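Local coordinates for putative uncharacterized protein (Bacteroides vulgatus, PDB 4F7A) that probably binds glycans, perhaps mucin O-glycans, at the cell surface as a SusD-like outer membrane lipoprotein, at residues Q365-Q370 / W428-P433. Numbering follows the deposited sequence. Where two conformers were deposited one is given.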
loop_
_atom_site.group_PDB
_atom_site.type_symbol
_atom_site.label_atom_id
_atom_site.label_comp_id
_atom_site.label_asym_id
_atom_site.label_seq_id
_atom_site.Cartn_x
_atom_site.Cartn_y
_atom_site.Cartn_z
ATOM N N GLN A 365 -14.367 4.470 12.864
ATOM C CA GLN A 365 -15.322 3.510 13.350
ATOM C C GLN A 365 -15.255 2.244 12.479
ATOM O O GLN A 365 -15.333 1.113 12.976
ATOM C CB GLN A 365 -16.751 4.063 13.348
ATOM C CG GLN A 365 -17.708 2.991 13.814
ATOM C CD GLN A 365 -17.323 2.486 15.204
ATOM O OE1 GLN A 365 -17.320 3.318 16.146
ATOM N NE2 GLN A 365 -16.968 1.127 15.348
ATOM N N THR A 366 -15.128 2.451 11.180
ATOM C CA THR A 366 -15.099 1.350 10.234
ATOM C C THR A 366 -13.861 0.464 10.460
ATOM O O THR A 366 -13.957 -0.778 10.422
ATOM C CB THR A 366 -15.199 1.877 8.776
ATOM O OG1 THR A 366 -16.483 2.505 8.590
ATOM C CG2 THR A 366 -15.053 0.732 7.751
ATOM N N SER A 367 -12.712 1.096 10.694
ATOM C CA SER A 367 -11.487 0.384 11.000
ATOM C C SER A 367 -11.605 -0.420 12.304
ATOM O O SER A 367 -11.258 -1.595 12.357
ATOM C CB SER A 367 -10.317 1.354 11.071
ATOM O OG SER A 367 -9.144 0.677 11.443
ATOM N N PHE A 368 -12.134 0.201 13.352
ATOM C CA PHE A 368 -12.368 -0.523 14.596
ATOM C C PHE A 368 -13.224 -1.778 14.360
ATOM O O PHE A 368 -12.902 -2.852 14.871
ATOM C CB PHE A 368 -13.105 0.356 15.602
ATOM C CG PHE A 368 -12.217 1.227 16.456
ATOM C CD1 PHE A 368 -11.127 1.906 15.925
ATOM C CD2 PHE A 368 -12.518 1.403 17.814
ATOM C CE1 PHE A 368 -10.342 2.733 16.730
ATOM C CE2 PHE A 368 -11.738 2.219 18.613
ATOM C CZ PHE A 368 -10.658 2.905 18.049
ATOM N N SER A 369 -14.310 -1.627 13.600
ATOM C CA SER A 369 -15.194 -2.743 13.290
ATOM C C SER A 369 -14.502 -3.853 12.481
ATOM O O SER A 369 -14.734 -5.023 12.725
ATOM C CB SER A 369 -16.436 -2.255 12.544
ATOM O OG SER A 369 -17.208 -1.413 13.377
ATOM N N GLN A 370 -13.671 -3.479 11.512
ATOM C CA GLN A 370 -12.900 -4.445 10.716
ATOM C C GLN A 370 -12.135 -5.410 11.626
ATOM O O GLN A 370 -12.060 -6.596 11.349
ATOM C CB GLN A 370 -11.883 -3.691 9.867
ATOM C CG GLN A 370 -11.009 -4.540 8.982
ATOM C CD GLN A 370 -9.968 -3.752 8.229
ATOM O OE1 GLN A 370 -10.168 -2.581 7.922
ATOM N NE2 GLN A 370 -8.845 -4.382 7.936
ATOM N N TRP A 428 -3.436 5.630 7.911
ATOM C CA TRP A 428 -2.221 4.797 8.054
ATOM C C TRP A 428 -2.435 3.685 9.088
ATOM O O TRP A 428 -2.079 2.515 8.853
ATOM C CB TRP A 428 -1.063 5.711 8.396
ATOM C CG TRP A 428 0.288 5.133 8.674
ATOM C CD1 TRP A 428 1.281 4.869 7.767
ATOM C CD2 TRP A 428 0.848 4.905 9.961
ATOM N NE1 TRP A 428 2.419 4.447 8.426
ATOM C CE2 TRP A 428 2.181 4.469 9.774
ATOM C CE3 TRP A 428 0.364 5.035 11.259
ATOM C CZ2 TRP A 428 3.004 4.145 10.831
ATOM C CZ3 TRP A 428 1.200 4.727 12.315
ATOM C CH2 TRP A 428 2.504 4.287 12.093
ATOM N N ILE A 429 -3.047 4.010 10.216
ATOM C CA ILE A 429 -3.402 2.947 11.166
ATOM C C ILE A 429 -4.343 1.925 10.491
ATOM O O ILE A 429 -4.145 0.705 10.617
ATOM C CB ILE A 429 -4.032 3.472 12.488
ATOM C CG1 ILE A 429 -3.098 4.442 13.217
ATOM C CG2 ILE A 429 -4.352 2.292 13.410
ATOM C CD1 ILE A 429 -3.792 5.272 14.388
ATOM N N ALA A 430 -5.308 2.429 9.728
ATOM C CA ALA A 430 -6.366 1.623 9.136
ATOM C C ALA A 430 -5.927 0.783 7.948
ATOM O O ALA A 430 -6.562 -0.228 7.662
ATOM C CB ALA A 430 -7.552 2.531 8.718
ATOM N N CYS A 431 -4.840 1.176 7.264
ATOM C CA CYS A 431 -4.335 0.401 6.112
ATOM C C CYS A 431 -3.460 -0.785 6.514
ATOM O O CYS A 431 -3.077 -1.579 5.656
ATOM C CB CYS A 431 -3.545 1.322 5.163
ATOM S SG CYS A 431 -4.626 2.376 4.156
ATOM N N TRP A 432 -3.125 -0.874 7.806
ATOM C CA TRP A 432 -2.260 -1.919 8.346
ATOM C C TRP A 432 -2.861 -3.293 8.030
ATOM O O TRP A 432 -4.080 -3.470 8.154
ATOM C CB TRP A 432 -2.141 -1.729 9.868
ATOM C CG TRP A 432 -1.168 -2.640 10.558
ATOM C CD1 TRP A 432 0.137 -2.367 10.850
ATOM C CD2 TRP A 432 -1.401 -3.978 10.999
ATOM N NE1 TRP A 432 0.719 -3.439 11.449
ATOM C CE2 TRP A 432 -0.209 -4.441 11.568
ATOM C CE3 TRP A 432 -2.524 -4.825 11.004
ATOM C CZ2 TRP A 432 -0.094 -5.715 12.135
ATOM C CZ3 TRP A 432 -2.392 -6.079 11.548
ATOM C CH2 TRP A 432 -1.191 -6.510 12.107
ATOM N N PRO A 433 -2.018 -4.278 7.642
ATOM C CA PRO A 433 -0.545 -4.291 7.577
ATOM C C PRO A 433 0.071 -3.975 6.211
ATOM O O PRO A 433 1.265 -4.260 5.984
ATOM C CB PRO A 433 -0.230 -5.723 7.938
ATOM C CG PRO A 433 -1.378 -6.494 7.250
ATOM C CD PRO A 433 -2.577 -5.612 7.371
HETATM O O HOH W 1 -8.579 -0.934 9.305
HETATM O O HOH W 2 -6.482 -2.942 6.987
#
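S367 meets A430 where helix 356-371 passes the end of helix 416-431, and the two small residues bring their CA atoms within 5.6 Å. The direct touch is slight: CB of S367 lies 3.8 Å from CB of A430, with the serine OG alongside the same methyl. Between the two segments the polar links run through two waters, a worked example of helices joined by solvent instead of by direct hydrogen bonds. With OG anti to the backbone N (chi1 177°), S367 gives its proton to the first water, 2.7 Å from OG, and the same oxygen is hydrogen-bonded by R278 NH1. That water spends its own hydrogens on Q370 OE1 and on A430 O, each 2.7 Å from the water oxygen. The second takes a hydrogen from Q370 NE2 at 2.9 Å and donates to A430 O and W432 O. Thus the carbonyl of A430 receives two water bonds, and both ends of the Q370 amide are engaged, consistent with its modelled orientation. The extended glutamine chain (chi1 -180°, chi2 -177°) carries the amide across to these waters. The protein has a TPR-like, mainly helical SusD-family fold, and within it helix 334-346 also borders this helix pair, A335 against S367 and F339 against A430. A cis peptide joins W432 to P433, whose CB sits 3.7 Å above the centre of the W432 indole. That indole also stacks with Y282, meets Y60 edge-to-face and hydrogen-bonds through NE1 to Y283 OH.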